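Local coordinates for phosphotriesterase family protein (Listeria monocytogenes serotype 4b str. H7858, PDB 3PNZ), which probably hydrolyses phosphorylated sugar lactones, as a zinc-dependent lactonase of the phosphotriesterase family with an amidohydrolase fold, at residues Leu50-Phe55 against Ala79-Glu84; Lys242-Pro247 against Thr273-Tyr278. All coordinates share one frame; numbering follows the deposited sequence.

Interaction 1. Residues Leu50-Phe55 against Ala79-Glu84; sequences LDVQDF and AQISKE
Val52 and Ile81 are the apolar bridge between helix 45-57 and helix 75-85, two successive helices on the outside of the TIM barrel. Followed outward from its CB, the Val52 side chain meets a single methyl of its partner. CB lies 3.9 Å from Ile81 CG2, and the two branches sit almost as near, with CG1 4.0 Å from Ile81 CG2. With CG1 anti to its backbone N (chi1 176°) and CG2 next to that N, the fork straddles the Ile81 methyl, the two side chains meeting at a slant. In Ile81 it is CG2, anti to the backbone N, that meets the valine; the Ile81 side chain also touches Lys45, Ser48 and Gln49 of the facing helix. Short beta-branched residues suit the buried side, since few rotatable bonds lie between backbone and contact.

Toward solvent the contact turns polar. Gln53 OE1 is 4.4 Å from Glu84 O, too far to interact directly, and one water fills the step, donating to Gln53 OE1 at 2.9 Å and also to the Glu84 carbonyl. The Gln53 amide nitrogen meanwhile binds Asp57, one turn on. Gln80 NE2 donates to Glu84 OE2 at 3.1 Å, with the carboxylate oxygen in the amide plane but approached on its anti side. Glu84 also pairs with Lys45 and Gln49 of the facing helix, so the exposed acid is well anchored. The contact is thus a small apolar touch, one methyl against a valine, flanked by a single water bridge and by the paired carboxylate of Glu84.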
# COMPACT_ATOMS: atom_id res chain seq x y z
N LEU A 50 15.54 9.92 7.62
CA LEU A 50 15.57 10.05 9.07
C LEU A 50 14.37 9.37 9.72
O LEU A 50 14.51 8.74 10.77
CB LEU A 50 15.67 11.52 9.47
CG LEU A 50 17.01 12.17 9.14
CD1 LEU A 50 16.95 13.69 9.27
CD2 LEU A 50 18.10 11.60 10.02
N ASP A 51 13.19 9.47 9.11
CA ASP A 51 12.02 8.75 9.62
C ASP A 51 12.18 7.23 9.48
O ASP A 51 11.88 6.47 10.41
CB ASP A 51 10.73 9.20 8.93
CG ASP A 51 10.12 10.44 9.59
OD1 ASP A 51 9.05 10.32 10.24
OD2 ASP A 51 10.71 11.53 9.45
N VAL A 52 12.64 6.78 8.32
CA VAL A 52 12.86 5.35 8.12
C VAL A 52 13.87 4.82 9.15
O VAL A 52 13.73 3.72 9.69
CB VAL A 52 13.31 5.04 6.68
CG1 VAL A 52 13.64 3.55 6.52
CG2 VAL A 52 12.23 5.46 5.70
N GLN A 53 14.89 5.63 9.43
CA GLN A 53 15.87 5.25 10.45
C GLN A 53 15.24 5.14 11.85
O GLN A 53 15.61 4.27 12.63
CB GLN A 53 17.06 6.22 10.46
CG GLN A 53 18.22 5.78 11.35
CD GLN A 53 18.87 4.49 10.86
OE1 GLN A 53 19.37 4.42 9.74
NE2 GLN A 53 18.85 3.47 11.70
N ASP A 54 14.29 6.02 12.17
CA ASP A 54 13.57 5.90 13.43
C ASP A 54 12.87 4.55 13.52
O ASP A 54 12.88 3.89 14.57
CB ASP A 54 12.53 7.01 13.58
CG ASP A 54 13.15 8.37 13.85
OD1 ASP A 54 14.28 8.43 14.38
OD2 ASP A 54 12.48 9.39 13.55
N PHE A 55 12.23 4.16 12.43
CA PHE A 55 11.54 2.87 12.33
C PHE A 55 12.54 1.75 12.58
O PHE A 55 12.31 0.87 13.41
CB PHE A 55 10.92 2.76 10.93
CG PHE A 55 10.20 1.45 10.66
CD1 PHE A 55 9.05 1.11 11.35
CD2 PHE A 55 10.65 0.61 9.64
CE1 PHE A 55 8.37 -0.08 11.06
CE2 PHE A 55 9.99 -0.57 9.35
CZ PHE A 55 8.84 -0.92 10.06
N ALA A 79 15.49 3.27 -2.96
CA ALA A 79 16.49 2.21 -2.94
C ALA A 79 17.70 2.63 -2.11
O ALA A 79 18.23 1.84 -1.32
CB ALA A 79 16.92 1.84 -4.36
N GLN A 80 18.13 3.88 -2.26
CA GLN A 80 19.27 4.38 -1.49
C GLN A 80 18.97 4.40 0.01
O GLN A 80 19.82 4.05 0.82
CB GLN A 80 19.70 5.76 -1.98
CG GLN A 80 20.98 6.26 -1.33
CD GLN A 80 22.18 5.40 -1.69
OE1 GLN A 80 22.24 4.82 -2.77
NE2 GLN A 80 23.14 5.31 -0.77
N ILE A 81 17.75 4.78 0.37
CA ILE A 81 17.34 4.77 1.77
C ILE A 81 17.37 3.35 2.34
O ILE A 81 17.85 3.12 3.45
CB ILE A 81 15.93 5.37 1.94
CG1 ILE A 81 15.95 6.86 1.56
CG2 ILE A 81 15.44 5.20 3.37
CD1 ILE A 81 14.58 7.55 1.58
N SER A 82 16.84 2.40 1.57
CA SER A 82 16.87 1.00 1.96
C SER A 82 18.30 0.56 2.24
O SER A 82 18.60 -0.01 3.29
CB SER A 82 16.27 0.13 0.85
OG SER A 82 16.26 -1.24 1.23
N LYS A 83 19.19 0.84 1.29
CA LYS A 83 20.60 0.49 1.44
C LYS A 83 21.21 1.07 2.72
O LYS A 83 21.87 0.35 3.48
CB LYS A 83 21.40 0.94 0.22
CG LYS A 83 22.90 0.73 0.38
CD LYS A 83 23.55 0.37 -0.95
CE LYS A 83 23.43 1.49 -1.96
NZ LYS A 83 24.29 1.20 -3.15
N GLU A 84 20.98 2.35 2.96
CA GLU A 84 21.60 3.04 4.10
C GLU A 84 21.01 2.66 5.46
O GLU A 84 21.73 2.62 6.46
CB GLU A 84 21.59 4.56 3.91
CG GLU A 84 22.41 5.05 2.72
CD GLU A 84 22.55 6.56 2.70
OE1 GLU A 84 22.68 7.16 3.78
OE2 GLU A 84 22.54 7.15 1.59
O HOH W 1 21.95 3.28 9.29

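Interaction 2. Residues Lys242-Pro247 against Thr273-Tyr278. With PO4 (phosphate ion), chain L.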
# COMPACT_ATOMS: atom_id res chain seq x y z
N LYS A 242 -4.81 9.19 12.21
CA LYS A 242 -5.50 10.20 11.41
C LYS A 242 -6.79 10.65 12.08
O LYS A 242 -7.90 10.27 11.69
CB LYS A 242 -5.71 9.72 9.96
CG LYS A 242 -4.36 9.42 9.28
CD LYS A 242 -4.48 9.27 7.78
CE LYS A 242 -3.10 8.90 7.18
NZ LYS A 242 -3.11 8.93 5.69
N ILE A 243 -6.62 11.47 13.12
CA ILE A 243 -7.72 11.92 13.95
C ILE A 243 -8.76 12.69 13.15
O ILE A 243 -9.94 12.70 13.50
CB ILE A 243 -7.22 12.79 15.13
CG1 ILE A 243 -6.15 12.03 15.93
CG2 ILE A 243 -8.38 13.20 16.02
CD1 ILE A 243 -6.62 10.68 16.45
N LYS A 244 -8.33 13.33 12.06
CA LYS A 244 -9.27 14.06 11.21
C LYS A 244 -10.31 13.14 10.58
O LYS A 244 -11.38 13.59 10.17
CB LYS A 244 -8.54 14.84 10.12
CG LYS A 244 -7.84 13.99 9.07
CD LYS A 244 -6.95 14.86 8.17
CE LYS A 244 -6.37 14.07 7.01
NZ LYS A 244 -5.58 14.93 6.08
N TYR A 245 -10.00 11.85 10.48
CA TYR A 245 -10.96 10.88 9.94
C TYR A 245 -11.74 10.17 11.04
O TYR A 245 -12.94 9.97 10.92
CB TYR A 245 -10.26 9.86 9.03
CG TYR A 245 -9.68 10.45 7.77
CD1 TYR A 245 -10.43 11.31 6.97
CD2 TYR A 245 -8.38 10.14 7.37
CE1 TYR A 245 -9.90 11.85 5.82
CE2 TYR A 245 -7.84 10.68 6.21
CZ TYR A 245 -8.61 11.54 5.44
OH TYR A 245 -8.08 12.08 4.29
N ALA A 246 -11.04 9.80 12.12
CA ALA A 246 -11.68 9.11 13.23
C ALA A 246 -10.75 9.13 14.43
O ALA A 246 -9.54 9.21 14.26
CB ALA A 246 -11.99 7.66 12.85
N PRO A 247 -11.31 9.05 15.65
CA PRO A 247 -10.44 8.90 16.83
C PRO A 247 -9.82 7.52 16.81
O PRO A 247 -10.39 6.60 16.22
CB PRO A 247 -11.42 9.02 18.00
CG PRO A 247 -12.75 8.64 17.43
CD PRO A 247 -12.74 9.11 16.01
N THR A 273 1.67 7.26 5.37
CA THR A 273 2.32 8.52 5.71
C THR A 273 2.71 9.28 4.45
O THR A 273 3.80 9.10 3.90
CB THR A 273 3.55 8.25 6.60
OG1 THR A 273 3.21 7.26 7.58
CG2 THR A 273 4.02 9.50 7.31
N ALA A 274 1.81 10.14 3.98
CA ALA A 274 1.94 10.68 2.63
C ALA A 274 2.21 12.18 2.60
O ALA A 274 2.25 12.77 1.52
CB ALA A 274 0.69 10.36 1.82
N ARG A 275 2.39 12.79 3.76
CA ARG A 275 2.52 14.24 3.86
C ARG A 275 3.76 14.68 4.63
O ARG A 275 4.18 14.00 5.57
CB ARG A 275 1.29 14.83 4.56
CG ARG A 275 0.03 14.83 3.72
CD ARG A 275 -1.15 15.37 4.52
NE ARG A 275 -2.37 15.42 3.72
CZ ARG A 275 -2.74 16.48 3.01
NH1 ARG A 275 -1.97 17.56 2.99
NH2 ARG A 275 -3.86 16.44 2.31
N LYS A 276 4.31 15.83 4.25
CA LYS A 276 5.40 16.42 5.02
C LYS A 276 4.98 16.59 6.48
O LYS A 276 5.75 16.30 7.40
CB LYS A 276 5.79 17.79 4.44
CG LYS A 276 6.60 17.74 3.14
CD LYS A 276 7.16 19.13 2.81
CE LYS A 276 8.10 19.12 1.61
NZ LYS A 276 7.38 19.04 0.31
N THR A 277 3.74 17.03 6.68
CA THR A 277 3.22 17.27 8.03
C THR A 277 2.99 15.98 8.81
O THR A 277 2.68 16.02 10.00
CB THR A 277 1.91 18.08 8.00
OG1 THR A 277 0.98 17.47 7.11
CG2 THR A 277 2.18 19.52 7.55
N TYR A 278 3.13 14.83 8.14
CA TYR A 278 3.00 13.54 8.80
C TYR A 278 4.37 12.98 9.20
O TYR A 278 4.47 12.18 10.13
CB TYR A 278 2.31 12.54 7.90
CG TYR A 278 0.83 12.74 7.67
CD1 TYR A 278 0.10 13.69 8.39
CD2 TYR A 278 0.15 11.98 6.73
CE1 TYR A 278 -1.26 13.86 8.18
CE2 TYR A 278 -1.21 12.14 6.51
CZ TYR A 278 -1.91 13.08 7.24
OH TYR A 278 -3.26 13.24 7.02
P PO4 L . -4.42 12.01 3.85
O1 PO4 L . -4.62 13.51 3.88
O2 PO4 L . -3.23 11.71 2.97
O3 PO4 L . -4.12 11.51 5.24
O4 PO4 L . -5.64 11.32 3.29
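Lys244 and Tyr278 join two loops that follow the barrel strands 234-237 and 267-269 of the amidohydrolase (TIM-barrel) fold, and between them lies a phosphate ion, probably from the crystallisation liquor. The tight part is centred on phosphate O3. Tyr278 OH donates to O3 at 2.6 Å, the oxygen lying at the ring edge, and Lys242 NZ donates to O3 from the other loop at 2.8 Å. Lys242, extended beyond CG, crosses the tyrosine at about a right angle, its CE 3.8 Å from Tyr278 CE2. Its ammonium also binds the carbonyl of Asp272, a zinc ligand, so this lysine links anion site and metal centre.

The side at O1 is more open to solvent, though its bonds are not all longer. Exposed Lys244 NZ reaches phosphate O1 at 2.8 Å and Arg275 NE reaches it at 3.0 Å, while NH2 adds only a weak bond. NH1 of the same guanidinium forms a salt bridge with Asp39. Lys244 chi1 of 67° sets its CG over the Tyr245 ring, whose OH binds phosphate O4. Such a pocket is consistent with holding the phosphate of a phosphorylated lactone. Tyr278 OH, while donating to O3, accepts a hydrogen bond from Lys244 NZ at 3.0 Å.

Overall arrangement
From the N terminus, the chain lays down strand 19-23, the first barrel strand, before helix 45-57, then runs along strand 62-65 and returns in helix 75-85, where interaction 1 closes a short loop on the outer wall of the barrel. Well over a hundred residues later, interaction 2 closes a second loop, which holds helix 248-260 and strand 267-269 and joins the segments that follow the last two barrel strands. The two loops come in series, neither enclosing nor crossing the other. The centres of interactions 1 and 2 lie about 21 Å apart. Asp51 links the two regions indirectly, binding the backbone of Lys280 and His281 just beyond segment 273-278.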